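Local coordinates for protein putative isomerase (Sinorhizobium meliloti, PDB 2PPG) that is a putative isomerase of the enolase superfamily, joining an N-terminal antiparallel sheet and helices to a TIM-barrel-like domain, though its precise function is not established, at residues S12-L17 with F51-L56; A323-A328 with L376-S381. All blocks are in the same frame, centred on the assembly; numbering follows the deposited sequence.

Interaction 1 (S12-L17 with F51-L56); sequences SFTLTL and FDRSVL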
loop_
_atom_site.group_PDB
_atom_site.type_symbol
_atom_site.label_atom_id
_atom_site.label_comp_id
_atom_site.label_asym_id
_atom_site.label_seq_id
_atom_site.Cartn_x
_atom_site.Cartn_y
_atom_site.Cartn_z
ATOM N N SER A 12 40.145 -30.132 -2.771
ATOM C CA SER A 12 38.998 -30.253 -1.853
ATOM C C SER A 12 39.103 -31.495 -0.972
ATOM O O SER A 12 39.567 -32.544 -1.426
ATOM C CB SER A 12 37.694 -30.363 -2.642
ATOM O OG SER A 12 37.552 -29.290 -3.552
ATOM N N PHE A 13 38.633 -31.380 0.272
ATOM C CA PHE A 13 38.797 -32.440 1.275
ATOM C C PHE A 13 37.621 -32.511 2.218
ATOM O O PHE A 13 36.923 -31.518 2.442
ATOM C CB PHE A 13 40.007 -32.185 2.180
ATOM C CG PHE A 13 41.261 -31.806 1.458
ATOM C CD1 PHE A 13 42.204 -32.775 1.124
ATOM C CD2 PHE A 13 41.528 -30.482 1.155
ATOM C CE1 PHE A 13 43.382 -32.427 0.473
ATOM C CE2 PHE A 13 42.693 -30.135 0.506
ATOM C CZ PHE A 13 43.624 -31.113 0.168
ATOM N N THR A 14 37.436 -33.678 2.822
ATOM C CA THR A 14 36.528 -33.779 3.942
ATOM C C THR A 14 37.339 -34.014 5.187
ATOM O O THR A 14 38.398 -34.618 5.137
ATOM C CB THR A 14 35.541 -34.930 3.785
ATOM O OG1 THR A 14 36.239 -36.085 3.306
ATOM C CG2 THR A 14 34.431 -34.560 2.813
ATOM N N LEU A 15 36.843 -33.507 6.302
ATOM C CA LEU A 15 37.387 -33.839 7.588
ATOM C C LEU A 15 36.239 -34.389 8.388
ATOM O O LEU A 15 35.223 -33.702 8.559
ATOM C CB LEU A 15 37.945 -32.593 8.264
ATOM C CG LEU A 15 38.565 -32.736 9.655
ATOM C CD1 LEU A 15 39.645 -33.787 9.641
ATOM C CD2 LEU A 15 39.143 -31.395 10.109
ATOM N N THR A 16 36.391 -35.626 8.866
ATOM C CA THR A 16 35.329 -36.325 9.594
ATOM C C THR A 16 35.739 -36.672 11.023
ATOM O O THR A 16 36.569 -37.548 11.224
ATOM C CB THR A 16 34.954 -37.637 8.876
ATOM O OG1 THR A 16 34.557 -37.356 7.529
ATOM C CG2 THR A 16 33.816 -38.357 9.603
ATOM N N LEU A 17 35.165 -36.006 12.016
ATOM C CA LEU A 17 35.473 -36.359 13.400
ATOM C C LEU A 17 34.306 -37.037 14.084
ATOM O O LEU A 17 33.176 -36.559 13.975
ATOM C CB LEU A 17 35.889 -35.136 14.220
ATOM C CG LEU A 17 37.302 -34.583 14.021
ATOM C CD1 LEU A 17 38.281 -35.664 13.522
ATOM C CD2 LEU A 17 37.265 -33.401 13.072
ATOM N N PHE A 51 28.218 -38.155 13.256
ATOM C CA PHE A 51 29.600 -37.698 13.286
ATOM C C PHE A 51 29.688 -36.243 12.808
ATOM O O PHE A 51 28.765 -35.741 12.168
ATOM C CB PHE A 51 30.399 -38.577 12.339
ATOM C CG PHE A 51 29.770 -38.702 10.980
ATOM C CD1 PHE A 51 30.129 -37.840 9.954
ATOM C CD2 PHE A 51 28.778 -39.654 10.740
ATOM C CE1 PHE A 51 29.540 -37.937 8.709
ATOM C CE2 PHE A 51 28.191 -39.765 9.493
ATOM C CZ PHE A 51 28.577 -38.900 8.475
ATOM N N ASP A 52 30.791 -35.562 13.100
ATOM C CA ASP A 52 31.013 -34.232 12.516
ATOM C C ASP A 52 31.851 -34.354 11.257
ATOM O O ASP A 52 32.772 -35.165 11.196
ATOM C CB ASP A 52 31.686 -33.286 13.513
ATOM C CG ASP A 52 30.735 -32.825 14.623
ATOM O OD1 ASP A 52 29.497 -32.944 14.439
ATOM O OD2 ASP A 52 31.225 -32.346 15.675
ATOM N N ARG A 53 31.524 -33.544 10.253
ATOM C CA ARG A 53 32.195 -33.566 8.961
ATOM C C ARG A 53 32.021 -32.208 8.316
ATOM O O ARG A 53 31.028 -31.536 8.572
ATOM C CB ARG A 53 31.598 -34.644 8.068
ATOM C CG ARG A 53 32.373 -34.881 6.768
ATOM C CD ARG A 53 31.808 -36.050 5.984
ATOM N NE ARG A 53 30.374 -35.927 5.714
ATOM C CZ ARG A 53 29.573 -36.956 5.435
ATOM N NH1 ARG A 53 30.066 -38.187 5.403
ATOM N NH2 ARG A 53 28.275 -36.757 5.203
ATOM N N SER A 54 33.000 -31.796 7.512
ATOM C CA SER A 54 32.923 -30.568 6.730
ATOM C C SER A 54 33.860 -30.633 5.522
ATOM O O SER A 54 34.754 -31.479 5.461
ATOM C CB SER A 54 33.281 -29.361 7.587
ATOM O OG SER A 54 34.667 -29.362 7.880
ATOM N N VAL A 55 33.661 -29.731 4.569
ATOM C CA VAL A 55 34.508 -29.681 3.389
ATOM C C VAL A 55 35.507 -28.534 3.496
ATOM O O VAL A 55 35.123 -27.413 3.781
ATOM C CB VAL A 55 33.672 -29.573 2.083
ATOM C CG1 VAL A 55 34.583 -29.396 0.859
ATOM C CG2 VAL A 55 32.761 -30.791 1.928
ATOM N N LEU A 56 36.787 -28.840 3.286
ATOM C CA LEU A 56 37.852 -27.852 3.305
ATOM C C LEU A 56 38.488 -27.764 1.928
ATOM O O LEU A 56 38.663 -28.781 1.229
ATOM C CB LEU A 56 38.937 -28.208 4.318
ATOM C CG LEU A 56 38.659 -27.969 5.803
ATOM C CD1 LEU A 56 37.817 -29.092 6.444
ATOM C CD2 LEU A 56 39.988 -27.809 6.531
#

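Interaction 2 (A323-A328 with L376-S381); sequences AGIFLA and LGVEPS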
loop_
_atom_site.group_PDB
_atom_site.type_symbol
_atom_site.label_atom_id
_atom_site.label_comp_id
_atom_site.label_asym_id
_atom_site.label_seq_id
_atom_site.Cartn_x
_atom_site.Cartn_y
_atom_site.Cartn_z
ATOM N N ALA A 323 35.538 -27.168 11.316
ATOM C CA ALA A 323 36.895 -27.202 11.853
ATOM C C ALA A 323 37.245 -25.905 12.568
ATOM O O ALA A 323 37.858 -25.925 13.639
ATOM C CB ALA A 323 37.900 -27.474 10.747
ATOM N N GLY A 324 36.860 -24.775 11.978
ATOM C CA GLY A 324 37.235 -23.486 12.540
ATOM C C GLY A 324 37.694 -22.497 11.491
ATOM O O GLY A 324 37.813 -21.295 11.774
ATOM N N ILE A 325 37.960 -23.001 10.287
ATOM C CA ILE A 325 38.396 -22.166 9.179
ATOM C C ILE A 325 37.312 -21.168 8.781
ATOM O O ILE A 325 37.552 -19.963 8.755
ATOM C CB ILE A 325 38.788 -23.020 7.944
ATOM C CG1 ILE A 325 39.958 -23.939 8.280
ATOM C CG2 ILE A 325 39.104 -22.151 6.775
ATOM C CD1 ILE A 325 41.151 -23.214 8.778
ATOM N N PHE A 326 36.113 -21.644 8.469
ATOM C CA PHE A 326 35.100 -20.684 8.093
ATOM C C PHE A 326 34.605 -19.893 9.304
ATOM O O PHE A 326 34.197 -18.741 9.163
ATOM C CB PHE A 326 33.984 -21.270 7.207
ATOM C CG PHE A 326 33.111 -22.291 7.876
ATOM C CD1 PHE A 326 32.414 -21.989 9.053
ATOM C CD2 PHE A 326 32.921 -23.532 7.284
ATOM C CE1 PHE A 326 31.593 -22.928 9.649
ATOM C CE2 PHE A 326 32.096 -24.488 7.879
ATOM C CZ PHE A 326 31.433 -24.191 9.063
ATOM N N LEU A 327 34.709 -20.465 10.500
ATOM C CA LEU A 327 34.456 -19.661 11.704
ATOM C C LEU A 327 35.474 -18.519 11.837
ATOM O O LEU A 327 35.142 -17.418 12.277
ATOM C CB LEU A 327 34.469 -20.522 12.963
ATOM C CG LEU A 327 34.460 -19.813 14.319
ATOM C CD1 LEU A 327 33.140 -19.109 14.573
ATOM C CD2 LEU A 327 34.712 -20.819 15.418
ATOM N N ALA A 328 36.715 -18.769 11.443
ATOM C CA ALA A 328 37.712 -17.712 11.511
ATOM C C ALA A 328 37.394 -16.614 10.488
ATOM O O ALA A 328 37.564 -15.419 10.766
ATOM C CB ALA A 328 39.089 -18.266 11.306
ATOM N N LEU A 376 43.189 -15.237 7.153
ATOM C CA LEU A 376 42.278 -15.661 8.202
ATOM C C LEU A 376 42.942 -15.637 9.569
ATOM O O LEU A 376 42.284 -15.377 10.583
ATOM C CB LEU A 376 41.787 -17.080 7.939
ATOM C CG LEU A 376 40.555 -17.315 7.069
ATOM C CD1 LEU A 376 40.209 -16.118 6.208
ATOM C CD2 LEU A 376 40.788 -18.575 6.216
ATOM N N GLY A 377 44.237 -15.934 9.600
ATOM C CA GLY A 377 44.968 -15.994 10.862
ATOM C C GLY A 377 44.855 -17.347 11.544
ATOM O O GLY A 377 45.501 -17.579 12.561
ATOM N N VAL A 378 44.011 -18.232 11.007
ATOM C CA VAL A 378 43.964 -19.621 11.441
ATOM C C VAL A 378 44.202 -20.533 10.251
ATOM O O VAL A 378 43.953 -20.141 9.115
ATOM C CB VAL A 378 42.623 -20.006 12.135
ATOM C CG1 VAL A 378 42.046 -18.834 12.874
ATOM C CG2 VAL A 378 41.631 -20.542 11.147
ATOM N N GLU A 379 44.688 -21.746 10.519
ATOM C CA GLU A 379 44.941 -22.750 9.477
ATOM C C GLU A 379 44.758 -24.128 10.077
ATOM O O GLU A 379 44.719 -24.261 11.292
ATOM C CB GLU A 379 46.358 -22.619 8.923
ATOM C CG GLU A 379 46.578 -21.418 8.035
ATOM C CD GLU A 379 48.045 -21.166 7.744
ATOM O OE1 GLU A 379 48.866 -22.099 7.896
ATOM O OE2 GLU A 379 48.384 -20.026 7.363
ATOM N N PRO A 380 44.638 -25.165 9.233
ATOM C CA PRO A 380 44.571 -26.508 9.811
ATOM C C PRO A 380 45.952 -26.884 10.324
ATOM O O PRO A 380 46.954 -26.552 9.686
ATOM C CB PRO A 380 44.175 -27.399 8.621
ATOM C CG PRO A 380 43.770 -26.449 7.516
ATOM C CD PRO A 380 44.547 -25.197 7.762
ATOM N N SER A 381 46.010 -27.545 11.474
ATOM C CA SER A 381 47.286 -27.954 12.044
ATOM C C SER A 381 47.843 -29.102 11.216
ATOM O O SER A 381 47.105 -29.697 10.425
ATOM C CB SER A 381 47.102 -28.375 13.504
ATOM O OG SER A 381 46.155 -29.424 13.612
#

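Interaction 1 (S12-L17 with F51-L56)
The Phe-13 ring takes a backbone carbonyl at its edge: Leu-56 O lies near the ring plane, 3.3 Å from Phe-13 CD2, where the weakly positive ring hydrogens suit an oxygen. At the far end of the ladder the methyl Thr-16 CG2 comes obliquely to the Phe-51 ring, 3.7 Å from Phe-51 CD1. Within its own segment, that ring has Arg-53 CB at its edge, in plane, while Phe-51 CE1 stands over the centre of one face of the Arg-53 guanidinium. The Arg-53 chain leaves with CG anti to the backbone N (chi1 -171°) and runs beside Thr-16, bringing CG within 3.4 Å of Thr-16 OG1; it then bends at chi3, and its end is held by Gly-73 O, Leu-74 O and the Tyr-38 hydroxyl. Arginine suits this place by pairing an apolar stem with a many-donor tip.

The backbones form an antiparallel ladder in which Phe-13 and Leu-56, Leu-15 and Ser-54, and Leu-17 and Asp-52 are the hydrogen-bonded pairs. Leu-15 N reaches Ser-54 O at 3.0 Å, and CA-H...O contacts fill the intervening steps. On the face that bears Phe-13, Leu-15, Leu-17 and Leu-56, Leu-15 CB meets Leu-56 CD1 at 3.9 Å; Ser-54, on that face too, bonds to Glu-70, and Asp-52 forms a salt bridge with Arg-19.

These are neighbouring strands of the N-terminal domain sheet. Strand 66-72 lies beyond 52-61, and the C-terminal strand 389-390 pairs with 7-17. Helix 77-92 packs on the face of Val-55 and Arg-53, whereas Leu-388, Leu-356 and Ile-321 meet the other.

Interaction 2 (A323-A328 with L376-S381)
Ile-325 sends CG1 beside its backbone N, with CG2 anti to that N (chi1 -62°), and a second turn of the same sense (chi2 -57°) carries CD1 across to the segment 376-381. There CD1 lies 3.6 Å from Val-378 CG2, and beyond it 4.1 Å from Pro-380 CD, with the backbone at Glu-379 CA also close by. The Ile-325 and Val-378 side chains run alongside each other, pointing opposite ways. The other branch, Ile-325 CG2, meets Leu-376 CD2 at 4.0 Å, the side chains crossing at about a right angle.

One turn further along the helix, Ala-328 points its methyl between the two branches of Val-378: CB is 3.4 Å from both Val-378 CG1 and Val-378 CG2. This fit is tight, and Val-378 is turned away from a staggered position (chi1 -32°). Alanine suits the spot because its short side chain lets the strand approach the helix closely.

Gly-324 is the N-cap of helix 325-336; its positive phi is readily reached by glycine, and its carbonyl O accepts the first-turn bond from Ala-328 N at 2.8 Å. Glu-70 accepts hydrogen bonds from Ala-323 N and Phe-326 N, tying this helix start to strand 66-72. On the other segment, Leu-376 has its backbone N bonded to Asp-134 and its O to Gln-332, while Glu-379 turns from the contact to a salt bridge with Lys-138.

Since no hydrogen bond crosses between the segments, their association depends on the fit of buried methyl and methylene groups, while polar bonds to other elements hold the backbone of each segment.

Overall arrangement
Interaction 1 is partly buried and belongs to the N-terminal sheet, whereas interaction 2 is buried and joins a helix start to a short strand in the barrel-like domain. The first depends on directional backbone bonds between adjacent strands, with the threonines, Arg-53 and Val-55 on one face and Phe-13 and the leucines, beside Ser-54 and Asp-52, on the other; the second is mainly apolar and has no hydrogen bond across it. They adjoin at the face of the leucines: Leu-56 CD2 touches Pro-380 CG at 4.1 Å, and Leu-15 CD2 touches Ala-323 CB at 4.2 Å. Glu-70 is a partner of both contacts, so the N-terminal sheet meets the C-terminal domain here through both apolar and polar contacts.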